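Local coordinates for tryptophan halogenase (Shewanella frigidimarina, PDB 2PYX), which probably works as a flavin-dependent tryptophan halogenase, an FAD-binding enzyme of the monooxygenase type that would chlorinate or otherwise halogenate an indole substrate, at residues 312-316 and 317-321; 488-491 and 492-496. One frame throughout, in Å; residues are numbered along the deposited sequence.

Contact 1: residues 312-316 and 317-321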
# COMPACT_ATOMS: atom_id res chain seq x y z
N THR A 312 -24.60 5.31 7.21
CA THR A 312 -23.85 4.10 7.34
C THR A 312 -22.55 4.30 8.11
O THR A 312 -22.22 3.49 8.97
CB THR A 312 -23.60 3.51 5.91
OG1 THR A 312 -24.86 3.27 5.28
CG2 THR A 312 -22.83 2.21 5.97
N LEU A 313 -21.81 5.36 7.80
CA LEU A 313 -20.55 5.62 8.53
C LEU A 313 -20.86 5.82 10.01
O LEU A 313 -20.18 5.28 10.91
CB LEU A 313 -19.83 6.87 8.00
CG LEU A 313 -18.54 7.29 8.72
CD1 LEU A 313 -17.52 6.16 8.78
CD2 LEU A 313 -17.98 8.54 8.14
N PHE A 314 -21.88 6.63 10.25
CA PHE A 314 -22.19 6.97 11.65
C PHE A 314 -22.68 5.75 12.42
O PHE A 314 -22.38 5.62 13.61
CB PHE A 314 -23.20 8.13 11.73
CG PHE A 314 -22.65 9.47 11.35
CD1 PHE A 314 -21.31 9.66 11.04
CD2 PHE A 314 -23.49 10.58 11.30
CE1 PHE A 314 -20.82 10.91 10.69
CE2 PHE A 314 -22.99 11.83 10.96
CZ PHE A 314 -21.66 12.00 10.67
N ASN A 315 -23.42 4.87 11.78
CA ASN A 315 -23.82 3.60 12.37
C ASN A 315 -22.61 2.79 12.79
O ASN A 315 -22.56 2.21 13.87
CB ASN A 315 -24.73 2.79 11.47
CG ASN A 315 -26.11 3.40 11.30
OD1 ASN A 315 -26.52 4.27 12.07
ND2 ASN A 315 -26.84 2.95 10.28
N TYR A 316 -21.61 2.71 11.91
CA TYR A 316 -20.38 1.96 12.23
C TYR A 316 -19.69 2.55 13.45
O TYR A 316 -19.12 1.80 14.27
CB TYR A 316 -19.44 1.97 11.01
CG TYR A 316 -18.06 1.38 11.26
CD1 TYR A 316 -17.80 0.03 11.06
CD2 TYR A 316 -17.03 2.18 11.72
CE1 TYR A 316 -16.54 -0.49 11.28
CE2 TYR A 316 -15.74 1.65 11.95
CZ TYR A 316 -15.54 0.30 11.76
OH TYR A 316 -14.29 -0.27 11.98
N LEU A 317 -19.70 3.88 13.56
CA LEU A 317 -19.07 4.59 14.69
C LEU A 317 -19.91 4.48 15.96
O LEU A 317 -19.39 4.75 17.03
CB LEU A 317 -18.86 6.06 14.36
CG LEU A 317 -17.88 6.39 13.20
CD1 LEU A 317 -17.93 7.88 12.83
CD2 LEU A 317 -16.46 5.94 13.51
N GLY A 318 -21.18 4.11 15.83
CA GLY A 318 -22.05 3.97 16.99
C GLY A 318 -22.54 5.31 17.51
O GLY A 318 -22.78 5.46 18.72
N VAL A 319 -22.69 6.29 16.62
CA VAL A 319 -23.10 7.63 17.02
C VAL A 319 -24.39 8.03 16.33
O VAL A 319 -24.64 7.68 15.19
CB VAL A 319 -22.00 8.70 16.76
CG1 VAL A 319 -20.73 8.33 17.48
CG2 VAL A 319 -21.72 8.90 15.26
N ASP A 320 -25.23 8.77 17.05
CA ASP A 320 -26.44 9.32 16.46
C ASP A 320 -26.80 10.60 17.20
O ASP A 320 -26.06 11.06 18.07
CB ASP A 320 -27.58 8.30 16.50
CG ASP A 320 -27.96 7.85 17.91
OD1 ASP A 320 -27.45 8.42 18.91
OD2 ASP A 320 -28.77 6.90 18.00
N GLY A 321 -27.92 11.20 16.81
CA GLY A 321 -28.44 12.38 17.49
C GLY A 321 -27.46 13.53 17.47
O GLY A 321 -26.84 13.80 16.45
O HOH W 1 -26.28 6.75 13.21

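Contact 2: residues 488-491 and 492-496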
# COMPACT_ATOMS: atom_id res chain seq x y z
N GLN A 488 3.88 -35.83 4.07
CA GLN A 488 4.64 -35.92 5.32
C GLN A 488 5.41 -34.63 5.63
O GLN A 488 5.39 -34.19 6.77
CB GLN A 488 5.57 -37.14 5.28
CG GLN A 488 4.80 -38.47 5.23
CD GLN A 488 5.58 -39.59 4.52
OE1 GLN A 488 6.80 -39.51 4.34
NE2 GLN A 488 4.87 -40.63 4.10
N LEU A 489 6.02 -34.03 4.62
CA LEU A 489 6.68 -32.71 4.75
C LEU A 489 5.64 -31.68 5.18
O LEU A 489 5.83 -30.95 6.16
CB LEU A 489 7.31 -32.28 3.45
CG LEU A 489 8.00 -30.92 3.44
CD1 LEU A 489 8.97 -30.71 4.62
CD2 LEU A 489 8.68 -30.71 2.15
N ALA A 490 4.52 -31.64 4.45
CA ALA A 490 3.44 -30.71 4.81
C ALA A 490 3.02 -30.84 6.27
O ALA A 490 2.89 -29.83 6.98
CB ALA A 490 2.23 -30.90 3.87
N GLN A 491 2.83 -32.07 6.75
CA GLN A 491 2.37 -32.29 8.11
C GLN A 491 3.39 -31.77 9.12
O GLN A 491 3.02 -31.20 10.16
CB GLN A 491 2.11 -33.77 8.38
CG GLN A 491 1.53 -34.00 9.76
CD GLN A 491 0.23 -33.25 9.97
OE1 GLN A 491 0.14 -32.33 10.80
NE2 GLN A 491 -0.79 -33.63 9.21
N ARG A 492 4.67 -32.01 8.83
CA ARG A 492 5.74 -31.49 9.68
C ARG A 492 5.68 -29.96 9.74
O ARG A 492 5.70 -29.38 10.84
CB ARG A 492 7.11 -31.97 9.20
CG ARG A 492 7.31 -33.48 9.36
CD ARG A 492 8.76 -33.90 9.18
NE ARG A 492 9.23 -33.86 7.80
CZ ARG A 492 9.02 -34.82 6.90
NH1 ARG A 492 8.33 -35.91 7.20
NH2 ARG A 492 9.50 -34.68 5.69
N LEU A 493 5.59 -29.31 8.58
CA LEU A 493 5.47 -27.85 8.51
C LEU A 493 4.20 -27.32 9.23
O LEU A 493 4.28 -26.27 9.89
CB LEU A 493 5.52 -27.37 7.06
CG LEU A 493 6.84 -27.63 6.31
CD1 LEU A 493 6.73 -27.31 4.84
CD2 LEU A 493 7.98 -26.84 6.93
N PHE A 494 3.05 -27.98 9.10
CA PHE A 494 1.85 -27.59 9.84
C PHE A 494 2.08 -27.65 11.35
O PHE A 494 1.70 -26.76 12.10
CB PHE A 494 0.62 -28.45 9.51
CG PHE A 494 0.03 -28.23 8.13
CD1 PHE A 494 -0.31 -26.96 7.68
CD2 PHE A 494 -0.25 -29.31 7.30
CE1 PHE A 494 -0.88 -26.77 6.41
CE2 PHE A 494 -0.82 -29.11 6.03
CZ PHE A 494 -1.15 -27.84 5.61
N ASN A 495 2.69 -28.76 11.79
CA ASN A 495 3.03 -28.91 13.21
C ASN A 495 3.95 -27.81 13.70
O ASN A 495 3.72 -27.25 14.79
CB ASN A 495 3.73 -30.25 13.44
CG ASN A 495 2.83 -31.43 13.25
OD1 ASN A 495 3.31 -32.56 13.24
ND2 ASN A 495 1.54 -31.20 13.14
N ASP A 496 4.98 -27.51 12.92
CA ASP A 496 5.98 -26.50 13.27
C ASP A 496 5.34 -25.12 13.38
O ASP A 496 5.67 -24.32 14.26
CB ASP A 496 7.13 -26.46 12.27
CG ASP A 496 8.00 -27.73 12.30
OD1 ASP A 496 7.85 -28.55 13.24
OD2 ASP A 496 8.84 -27.88 11.38

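Contact 1: residues 312-316 and 317-321
Leu313 turns its CG away from the backbone N (chi1 177°) and Leu317 turns its own away from the carbonyl carbon (chi1 -64°), and from these different settings the two side chains converge on one flank of the last helical turn, Leu313 CG lying 4.2 Å from Leu317 CD1. The same methyl, Leu317 CD1, lies obliquely near the Phe314 ring. Val319 folds back against the same side of Phe314: its CG2 comes to 3.9 Å from Phe314 CB and also packs on Phe314 O. The helix ends in a Schellman motif. Val319 N gives Phe314 O a nearly straight bond of 3.1 Å (173° at the hydrogen), while Gly318 N reaches the same oxygen only weakly and makes a second bond to Asn315 O from above that carbonyl's plane. Gly318 has the positive phi of the motif. A water donates to Asn315 OD1 and to Val319 O, tying the exposed amide to the departing chain. Leu313 and Leu317 continue onto Val295 of strand 292-299, and Phe314 and Val319 share Leu327; the Tyr316 hydroxyl is hydrogen-bonded to Asp286. The contact thus joins the end of helix 306-317 to the sheet and to the loop near Leu327. Its chemistry implies a helix end closed by its own backbone: the amides of Gly318 and Val319 fold back onto Phe314 O and Asn315 O, and Val319 CG2 packs on Phe314 CB beside this polar closure.

Contact 2: residues 488-491 and 492-496
Four consecutive i to i+4 bonds carry the helix from Gln488 to Asn495, the shortest joining Phe494 N to Ala490 O at 2.8 Å. Leu489 and Leu493 meet one turn apart, Leu489 CG 4.1 Å from Leu493 CD1, and both lean on Glu121. Next to them, Ala490 CB touches Phe494 CE2 at 4.1 Å, and the neighbouring CD2 rests on Ala490 O; Tyr127 packs on both residues. The outward flank is polar. Arg492, in the conformer described, one of two, is bent at chi3 (-74°) and folds its guanidinium back along the preceding turn, laying one face over Gln488 O and Leu489 CA near the rim of the group, with NH1 3.6 Å from Gln488 CB. In this conformer its approach to Gln488 O is packing, for the angle is too poor for a hydrogen bond. Gln491, bent at chi2 (58°), brings OE1 to 3.0 Å from Asn495 ND2, the two amide planes turned 40° apart. Such a division, leucine, alanine and phenylalanine on one flank and glutamine, arginine and asparagine on the other, is the pattern of an amphipathic alpha helix, here helix 484-507 packed against helix 125-128 and the loop before it.

The two contacts are separate in space, with centres 46 Å apart and nearest atoms about 30 Å apart, and they share no helix or strand. Both lie in the outer parts of the chain, away from the predicted flavin and substrate sites, and both are partly buried: Leu313 and Phe314 are buried in contact 1, Ala490 and Leu493 in contact 2, while Asn315 and Gly318, and Gln488, Gln491 and Arg492, are exposed. Contact 1 ends a helix that rests on the mixed sheet, so its bonding converges on a few carbonyls and a glycine. Contact 2 is mid-helix, with regular backbone bonding: an apolar flank faces a short helix and the loop before it, and long polar chains line the other.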